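Local coordinates for FOG-3 protein (Caenorhabditis elegans, PDB 5TD6), which assembles into an RNA-binding multimer that specifies sperm fate in the nematode germ line, and is represented by its BTG/Tob domain, at residues 14-19 against 81-86; 58-63 against 86-91. The protein carries 2 engineered substitutions. All coordinates share one frame; numbering follows the deposited sequence.

How the interactions relate
Interactions 1 and 2 follow one another along residues 81-91 and share Thr86; their centres lie about 13 Å apart. Interaction 1 sets the end of helix 77-83 and the turn after it against the loop that follows helix 2-13, while interaction 2 pairs the start of strand 89-93 with residues 58-63. Both are partly buried, with apolar groups inward and exposed residues at the margin. Their chemistry differs: carbon-carbon packing, a proline on a tyrosine ring and a bridging water in the first, backbone and threonine hydrogen bonds in the second. They meet where Thr60 OG1 probably hydrogen-bonds Pro85 O and where Tyr15 packs on Met88.

Interaction 1 of 2, residues 14-19 against 81-86; sequences RYLFGH and LRLLPT
Tyr15 and Leu84 bring the two backbones nearest, CA to CA 6.1 Å, where the loop between helices 2-13 and 22-41 of the BTG/Tob domain faces the end of helix 77-83. No direct hydrogen bond joins the segments. A water bridges them instead, donating to Tyr15 O at 2.7 Å and, weakly, to Leu83 O. Within the loop, His19 N bonds Leu16 O at 2.9 Å and closes the turn that carries His19 back to the helix end. Leu16 reaches in with one methyl: its CD2 lies 3.8 Å from Leu83 CB and 4.0 Å from Leu84 CD2, and Leu16 also packs on Val25 and Phe28 of helix 22-41, tying this contact to the helical core. Nearer the surface, Leu83 CD1 rests 3.7 Å from His19 CB, so the methylene rather than the imidazole makes the closest approach. Tyr15 has CG anti to its own carbonyl carbon (chi1 -73°), which lays the phenol alongside the turn after the helix. There the side chains of Pro85 and Tyr15 cross at about a right angle, and Pro85 CD sits over the middle of one ring face, 3.5 Å from the Tyr15 ring centroid and 8° off its normal, a CH-pi contact.

Interaction 2 of 2, residues 58-63 against 86-91; sequences INTTTS and TNMIIF
Ile58 and Ile90 form an antiparallel hydrogen-bonded pair, Ile58 N to Ile90 O at 2.9 Å and Ile90 N to Ile58 O at 2.8 Å, both nearly straight. Asn59 and Ile89 follow as the non-hydrogen-bonded pair, with CA atoms 4.5 Å apart. Past the strand end the ladder continues through Thr60 N to Met88 O (2.9 Å), in the carbonyl plane. Threonine hydroxyls then replace carbonyls as acceptors: Met88 N bonds Thr60 OG1 at 3.1 Å, and Asn87 N bonds Thr61 OG1 at 2.7 Å. Thr60 OG1 lies between its backbone N and carbonyl carbon (chi1 59°), where it probably also bonds Pro85 O and so spans from Pro85 to Met88. Behind these hydroxyls stands Asn59, whose CG is anti to the backbone N (chi1 -176°), turning OD1 back onto its own chain in an Asx turn. OD1 accepts from Thr61 N at 2.8 Å in the carbonyl plane and from Thr62 N, which approaches from above that plane. With the carboxamide gone, as in an alanine, both amides would probably lose this shared acceptor and the turn presenting Thr61 to Asn87 could shift. The backbone N of Asn59 separately donates to Ser63 OG (2.9 Å). Farther out, Ile58 and Ile90 face Leu8 of helix 2-13, Ile90 and Met88 pack on Phe11 of that helix, and strand 89-93 pairs along its other edge with strand 96-100, through Ile89 with Arg100 and Phe91 with Phe98.

Interaction 1 of 2, residues 14-19 against 81-86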
ATOM      1  N   ARG B  14      -5.535   0.527  -6.865  1.00 32.32           N
ATOM      2  CA  ARG B  14      -5.186  -0.838  -7.279  1.00 30.30           C
ATOM      3  C   ARG B  14      -6.245  -1.448  -8.205  1.00 32.96           C
ATOM      4  O   ARG B  14      -5.979  -2.461  -8.867  1.00 31.38           O
ATOM      5  CB  ARG B  14      -4.934  -1.749  -6.058  1.00 26.43           C
ATOM      6  CG  ARG B  14      -3.547  -1.456  -5.391  1.00 22.26           C
ATOM      7  CD  ARG B  14      -3.111  -2.537  -4.360  1.00 28.57           C
ATOM      8  NE  ARG B  14      -3.934  -2.589  -3.137  1.00 24.87           N
ATOM      9  CZ  ARG B  14      -3.764  -1.804  -2.064  1.00 29.52           C
ATOM     10  NH1 ARG B  14      -2.811  -0.870  -2.040  1.00 28.26           N
ATOM     11  NH2 ARG B  14      -4.542  -1.958  -1.001  1.00 25.90           N
ATOM     12  N   TYR B  15      -7.433  -0.839  -8.272  1.00 31.82           N
ATOM     13  CA  TYR B  15      -8.427  -1.231  -9.292  1.00 35.41           C
ATOM     14  C   TYR B  15      -8.142  -0.583 -10.654  1.00 41.61           C
ATOM     15  O   TYR B  15      -8.667  -1.027 -11.697  1.00 40.51           O
ATOM     16  CB  TYR B  15      -9.848  -0.852  -8.866  1.00 39.19           C
ATOM     17  CG  TYR B  15     -10.448  -1.710  -7.769  1.00 42.22           C
ATOM     18  CD1 TYR B  15     -10.974  -2.968  -8.041  1.00 48.70           C
ATOM     19  CD2 TYR B  15     -10.503  -1.246  -6.463  1.00 33.75           C
ATOM     20  CE1 TYR B  15     -11.534  -3.749  -7.029  1.00 47.05           C
ATOM     21  CE2 TYR B  15     -11.059  -2.016  -5.449  1.00 35.42           C
ATOM     22  CZ  TYR B  15     -11.567  -3.264  -5.735  1.00 38.97           C
ATOM     23  OH  TYR B  15     -12.115  -4.020  -4.721  1.00 43.90           O
ATOM     24  N   LEU B  16      -7.336   0.476 -10.633  1.00 30.17           N
ATOM     25  CA  LEU B  16      -7.078   1.290 -11.811  1.00 36.74           C
ATOM     26  C   LEU B  16      -5.761   0.943 -12.487  1.00 39.46           C
ATOM     27  O   LEU B  16      -5.654   1.069 -13.712  1.00 36.18           O
ATOM     28  CB  LEU B  16      -7.085   2.785 -11.444  1.00 32.62           C
ATOM     29  CG  LEU B  16      -8.341   3.242 -10.680  1.00 38.61           C
ATOM     30  CD1 LEU B  16      -8.317   4.742 -10.370  1.00 35.39           C
ATOM     31  CD2 LEU B  16      -9.614   2.868 -11.442  1.00 36.45           C
ATOM     32  N   PHE B  17      -4.765   0.526 -11.701  1.00 32.69           N
ATOM     33  CA  PHE B  17      -3.412   0.308 -12.230  1.00 39.93           C
ATOM     34  C   PHE B  17      -3.446  -0.614 -13.421  1.00 40.64           C
ATOM     35  O   PHE B  17      -4.034  -1.692 -13.349  1.00 35.94           O
ATOM     36  CB  PHE B  17      -2.472  -0.294 -11.172  1.00 35.40           C
ATOM     37  CG  PHE B  17      -2.158   0.629 -10.027  1.00 37.92           C
ATOM     38  CD1 PHE B  17      -1.979   1.984 -10.237  1.00 40.83           C
ATOM     39  CD2 PHE B  17      -2.040   0.129  -8.738  1.00 34.02           C
ATOM     40  CE1 PHE B  17      -1.683   2.831  -9.181  1.00 40.23           C
ATOM     41  CE2 PHE B  17      -1.749   0.965  -7.672  1.00 35.64           C
ATOM     42  CZ  PHE B  17      -1.576   2.323  -7.887  1.00 35.79           C
ATOM     43  N   GLY B  18      -2.827  -0.186 -14.515  1.00 46.10           N
ATOM     44  CA  GLY B  18      -2.771  -0.989 -15.719  1.00 41.78           C
ATOM     45  C   GLY B  18      -3.966  -0.852 -16.652  1.00 46.00           C
ATOM     46  O   GLY B  18      -3.938  -1.377 -17.757  1.00 51.15           O
ATOM     47  N   HIS B  19      -5.012  -0.158 -16.217  1.00 38.23           N
ATOM     48  CA  HIS B  19      -6.196   0.009 -17.047  1.00 38.31           C
ATOM     49  C   HIS B  19      -6.436   1.481 -17.353  1.00 43.13           C
ATOM     50  O   HIS B  19      -7.186   1.818 -18.255  1.00 44.87           O
ATOM     51  CB  HIS B  19      -7.420  -0.599 -16.364  1.00 39.42           C
ATOM     52  CG  HIS B  19      -7.224  -2.021 -15.941  1.00 40.76           C
ATOM     53  ND1 HIS B  19      -7.207  -3.070 -16.836  1.00 37.95           N
ATOM     54  CD2 HIS B  19      -7.006  -2.566 -14.717  1.00 32.13           C
ATOM     55  CE1 HIS B  19      -7.002  -4.200 -16.182  1.00 40.22           C
ATOM     56  NE2 HIS B  19      -6.867  -3.920 -14.895  1.00 39.13           N
ATOM     57  N   LEU B  81     -15.545   4.985 -13.042  1.00 45.52           N
ATOM     58  CA  LEU B  81     -16.803   4.368 -12.624  1.00 57.03           C
ATOM     59  C   LEU B  81     -16.860   2.882 -12.961  1.00 57.91           C
ATOM     60  O   LEU B  81     -17.229   2.059 -12.120  1.00 62.32           O
ATOM     61  CB  LEU B  81     -17.991   5.081 -13.277  1.00 67.33           C
ATOM     62  CG  LEU B  81     -19.328   4.325 -13.233  1.00 67.34           C
ATOM     63  CD1 LEU B  81     -20.011   4.505 -11.882  1.00 66.80           C
ATOM     64  CD2 LEU B  81     -20.252   4.736 -14.382  1.00 60.13           C
ATOM     65  N   ARG B  82     -16.475   2.534 -14.185  1.00 59.71           N
ATOM     66  CA  ARG B  82     -16.579   1.147 -14.617  1.00 59.40           C
ATOM     67  C   ARG B  82     -15.537   0.239 -13.933  1.00 60.01           C
ATOM     68  O   ARG B  82     -15.815  -0.937 -13.694  1.00 57.59           O
ATOM     69  CB  ARG B  82     -16.464   1.042 -16.143  1.00 59.41           C
ATOM     70  CG  ARG B  82     -15.144   1.496 -16.736  1.00 66.82           C
ATOM     71  CD  ARG B  82     -15.087   1.243 -18.248  1.00 72.69           C
ATOM     72  NE  ARG B  82     -14.037   2.043 -18.877  1.00 80.16           N
ATOM     73  CZ  ARG B  82     -12.777   1.645 -19.039  1.00 85.05           C
ATOM     74  NH1 ARG B  82     -12.393   0.441 -18.627  1.00 85.84           N
ATOM     75  NH2 ARG B  82     -11.898   2.450 -19.621  1.00 83.77           N
ATOM     76  N   LEU B  83     -14.359   0.777 -13.606  1.00 47.16           N
ATOM     77  CA  LEU B  83     -13.284  -0.046 -13.038  1.00 40.13           C
ATOM     78  C   LEU B  83     -13.411  -0.289 -11.523  1.00 49.60           C
ATOM     79  O   LEU B  83     -12.842  -1.243 -10.991  1.00 50.66           O
ATOM     80  CB  LEU B  83     -11.923   0.583 -13.342  1.00 38.21           C
ATOM     81  CG  LEU B  83     -11.528   0.645 -14.819  1.00 46.40           C
ATOM     82  CD1 LEU B  83     -10.241   1.435 -15.001  1.00 48.67           C
ATOM     83  CD2 LEU B  83     -11.381  -0.755 -15.400  1.00 41.93           C
ATOM     84  N   LEU B  84     -14.140   0.573 -10.828  1.00 54.26           N
ATOM     85  CA  LEU B  84     -14.323   0.405  -9.391  1.00 50.94           C
ATOM     86  C   LEU B  84     -15.448  -0.590  -9.126  1.00 59.91           C
ATOM     87  O   LEU B  84     -16.342  -0.755  -9.957  1.00 53.41           O
ATOM     88  CB  LEU B  84     -14.620   1.748  -8.720  1.00 44.45           C
ATOM     89  CG  LEU B  84     -13.531   2.811  -8.836  1.00 46.24           C
ATOM     90  CD1 LEU B  84     -13.838   3.998  -7.926  1.00 53.51           C
ATOM     91  CD2 LEU B  84     -12.170   2.200  -8.491  1.00 44.69           C
ATOM     92  N   PRO B  85     -15.400  -1.272  -7.972  1.00 65.47           N
ATOM     93  CA  PRO B  85     -16.507  -2.145  -7.566  1.00 63.01           C
ATOM     94  C   PRO B  85     -17.767  -1.340  -7.268  1.00 54.39           C
ATOM     95  O   PRO B  85     -17.665  -0.186  -6.883  1.00 50.57           O
ATOM     96  CB  PRO B  85     -15.974  -2.817  -6.296  1.00 67.97           C
ATOM     97  CG  PRO B  85     -14.978  -1.839  -5.753  1.00 66.15           C
ATOM     98  CD  PRO B  85     -14.329  -1.229  -6.960  1.00 68.35           C
ATOM     99  N   THR B  86     -18.941  -1.933  -7.446  1.00 62.07           N
ATOM    100  CA  THR B  86     -20.175  -1.214  -7.158  1.00 57.77           C
ATOM    101  C   THR B  86     -20.571  -1.393  -5.692  1.00 51.38           C
ATOM    102  O   THR B  86     -20.477  -2.489  -5.145  1.00 52.89           O
ATOM    103  CB  THR B  86     -21.332  -1.673  -8.078  1.00 57.70           C
ATOM    104  OG1 THR B  86     -21.815  -2.956  -7.653  1.00 65.16           O
ATOM    105  CG2 THR B  86     -20.861  -1.764  -9.516  1.00 53.92           C
TER
HETATM  106  O   HOH W   1     -10.411  -3.039 -12.377  1.00 36.99           O

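Interaction 2 of 2, residues 58-63 against 86-91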
ATOM      1  N   ILE B  58     -16.998   6.037   2.966  1.00 39.17           N
ATOM      2  CA  ILE B  58     -17.325   6.367   1.586  0.53 43.02           C
ATOM      3  C   ILE B  58     -17.831   5.136   0.862  1.00 41.52           C
ATOM      4  O   ILE B  58     -17.598   4.003   1.283  1.00 43.86           O
ATOM      5  CB  ILE B  58     -16.128   6.960   0.809  0.53 41.54           C
ATOM      6  CG1 ILE B  58     -14.977   5.959   0.725  0.53 39.87           C
ATOM      7  CG2 ILE B  58     -15.686   8.286   1.424  0.53 42.08           C
ATOM      8  CD1 ILE B  58     -13.734   6.528   0.085  0.53 38.21           C
ATOM      9  N   ASN B  59     -18.586   5.386  -0.203  1.00 45.03           N
ATOM     10  CA  ASN B  59     -19.250   4.359  -1.011  1.00 42.31           C
ATOM     11  C   ASN B  59     -18.805   4.506  -2.465  1.00 45.43           C
ATOM     12  O   ASN B  59     -18.947   5.583  -3.053  1.00 44.97           O
ATOM     13  CB  ASN B  59     -20.767   4.505  -0.871  1.00 47.27           C
ATOM     14  CG  ASN B  59     -21.552   3.413  -1.594  1.00 46.55           C
ATOM     15  OD1 ASN B  59     -21.413   3.204  -2.807  1.00 43.50           O
ATOM     16  ND2 ASN B  59     -22.392   2.717  -0.839  1.00 41.12           N
ATOM     17  N   THR B  60     -18.260   3.440  -3.049  1.00 42.17           N
ATOM     18  CA  THR B  60     -17.664   3.542  -4.382  1.00 42.34           C
ATOM     19  C   THR B  60     -18.680   3.925  -5.465  1.00 49.23           C
ATOM     20  O   THR B  60     -18.310   4.379  -6.555  1.00 49.61           O
ATOM     21  CB  THR B  60     -16.974   2.231  -4.798  1.00 46.67           C
ATOM     22  OG1 THR B  60     -17.924   1.159  -4.798  1.00 47.94           O
ATOM     23  CG2 THR B  60     -15.814   1.901  -3.846  1.00 38.88           C
ATOM     24  N   THR B  61     -19.958   3.755  -5.160  1.00 46.17           N
ATOM     25  CA  THR B  61     -20.999   4.114  -6.110  1.00 53.04           C
ATOM     26  C   THR B  61     -21.590   5.493  -5.820  1.00 58.15           C
ATOM     27  O   THR B  61     -21.650   6.350  -6.705  1.00 56.09           O
ATOM     28  CB  THR B  61     -22.136   3.080  -6.100  1.00 55.36           C
ATOM     29  OG1 THR B  61     -21.651   1.828  -6.603  1.00 52.58           O
ATOM     30  CG2 THR B  61     -23.292   3.564  -6.963  1.00 58.24           C
ATOM     31  N   THR B  62     -22.009   5.711  -4.574  1.00 54.50           N
ATOM     32  CA  THR B  62     -22.794   6.896  -4.249  1.00 47.81           C
ATOM     33  C   THR B  62     -22.006   8.091  -3.705  1.00 48.21           C
ATOM     34  O   THR B  62     -22.551   9.189  -3.608  1.00 48.02           O
ATOM     35  CB  THR B  62     -23.895   6.547  -3.238  1.00 46.13           C
ATOM     36  OG1 THR B  62     -23.319   6.269  -1.956  1.00 50.21           O
ATOM     37  CG2 THR B  62     -24.679   5.338  -3.723  1.00 45.08           C
ATOM     38  N   SER B  63     -20.741   7.896  -3.341  1.00 44.92           N
ATOM     39  CA  SER B  63     -19.915   9.031  -2.924  1.00 37.54           C
ATOM     40  C   SER B  63     -19.366   9.734  -4.148  1.00 40.91           C
ATOM     41  O   SER B  63     -18.752   9.107  -5.014  1.00 48.09           O
ATOM     42  CB  SER B  63     -18.769   8.596  -2.016  1.00 40.69           C
ATOM     43  OG  SER B  63     -19.233   8.206  -0.739  1.00 40.62           O
ATOM     44  N   THR B  86     -18.941  -1.933  -7.446  1.00 62.07           N
ATOM     45  CA  THR B  86     -20.175  -1.214  -7.158  1.00 57.77           C
ATOM     46  C   THR B  86     -20.571  -1.393  -5.692  1.00 51.38           C
ATOM     47  O   THR B  86     -20.477  -2.489  -5.145  1.00 52.89           O
ATOM     48  CB  THR B  86     -21.332  -1.673  -8.078  1.00 57.70           C
ATOM     49  OG1 THR B  86     -21.815  -2.956  -7.653  1.00 65.16           O
ATOM     50  CG2 THR B  86     -20.861  -1.764  -9.516  1.00 53.92           C
ATOM     51  N   ASN B  87     -20.983  -0.293  -5.066  1.00 49.12           N
ATOM     52  CA  ASN B  87     -21.517  -0.282  -3.706  1.00 49.96           C
ATOM     53  C   ASN B  87     -20.606  -0.909  -2.642  1.00 50.99           C
ATOM     54  O   ASN B  87     -21.075  -1.537  -1.696  1.00 53.17           O
ATOM     55  CB  ASN B  87     -22.886  -0.965  -3.685  1.00 60.71           C
ATOM     56  CG  ASN B  87     -23.915  -0.220  -4.520  1.00 71.24           C
ATOM     57  OD1 ASN B  87     -23.990   1.010  -4.478  1.00 76.32           O
ATOM     58  ND2 ASN B  87     -24.695  -0.959  -5.299  1.00 75.59           N
ATOM     59  N   MET B  88     -19.304  -0.714  -2.791  1.00 48.77           N
ATOM     60  CA  MET B  88     -18.376  -1.039  -1.711  1.00 46.26           C
ATOM     61  C   MET B  88     -18.285   0.112  -0.712  1.00 51.81           C
ATOM     62  O   MET B  88     -18.180   1.275  -1.105  1.00 54.20           O
ATOM     63  CB  MET B  88     -17.006  -1.357  -2.276  1.00 43.00           C
ATOM     64  CG  MET B  88     -15.973  -1.654  -1.222  1.00 47.07           C
ATOM     65  SD  MET B  88     -14.444  -2.046  -2.045  1.00 41.84           S
ATOM     66  CE  MET B  88     -14.748  -3.720  -2.623  1.00 38.31           C
ATOM     67  N   ILE B  89     -18.350  -0.206   0.579  1.00 43.82           N
ATOM     68  CA  ILE B  89     -18.254   0.819   1.607  1.00 38.83           C
ATOM     69  C   ILE B  89     -16.885   0.714   2.272  1.00 41.84           C
ATOM     70  O   ILE B  89     -16.497  -0.358   2.727  1.00 37.47           O
ATOM     71  CB  ILE B  89     -19.377   0.694   2.658  1.00 40.86           C
ATOM     72  CG1 ILE B  89     -20.755   0.761   1.984  1.00 49.62           C
ATOM     73  CG2 ILE B  89     -19.269   1.790   3.704  1.00 40.73           C
ATOM     74  CD1 ILE B  89     -21.837   0.069   2.765  1.00 53.38           C
ATOM     75  N   ILE B  90     -16.150   1.823   2.282  1.00 38.72           N
ATOM     76  CA  ILE B  90     -14.776   1.872   2.791  1.00 32.97           C
ATOM     77  C   ILE B  90     -14.693   2.855   3.952  1.00 38.21           C
ATOM     78  O   ILE B  90     -15.221   3.963   3.881  1.00 36.44           O
ATOM     79  CB  ILE B  90     -13.782   2.291   1.690  1.00 34.18           C
ATOM     80  CG1 ILE B  90     -14.002   1.442   0.439  1.00 35.23           C
ATOM     81  CG2 ILE B  90     -12.326   2.158   2.173  1.00 40.22           C
ATOM     82  CD1 ILE B  90     -13.165   1.876  -0.756  1.00 30.94           C
ATOM     83  N   PHE B  91     -14.061   2.418   5.035  1.00 35.61           N
ATOM     84  CA  PHE B  91     -13.924   3.216   6.249  1.00 38.04           C
ATOM     85  C   PHE B  91     -12.455   3.543   6.467  1.00 39.40           C
ATOM     86  O   PHE B  91     -11.580   2.711   6.205  1.00 38.32           O
ATOM     87  CB  PHE B  91     -14.453   2.462   7.484  1.00 37.80           C
ATOM     88  CG  PHE B  91     -15.936   2.185   7.461  1.00 44.37           C
ATOM     89  CD1 PHE B  91     -16.457   1.145   6.704  1.00 43.80           C
ATOM     90  CD2 PHE B  91     -16.806   2.947   8.220  1.00 52.14           C
ATOM     91  CE1 PHE B  91     -17.817   0.885   6.696  1.00 46.89           C
ATOM     92  CE2 PHE B  91     -18.172   2.694   8.212  1.00 49.42           C
ATOM     93  CZ  PHE B  91     -18.677   1.663   7.446  1.00 45.75           C
TER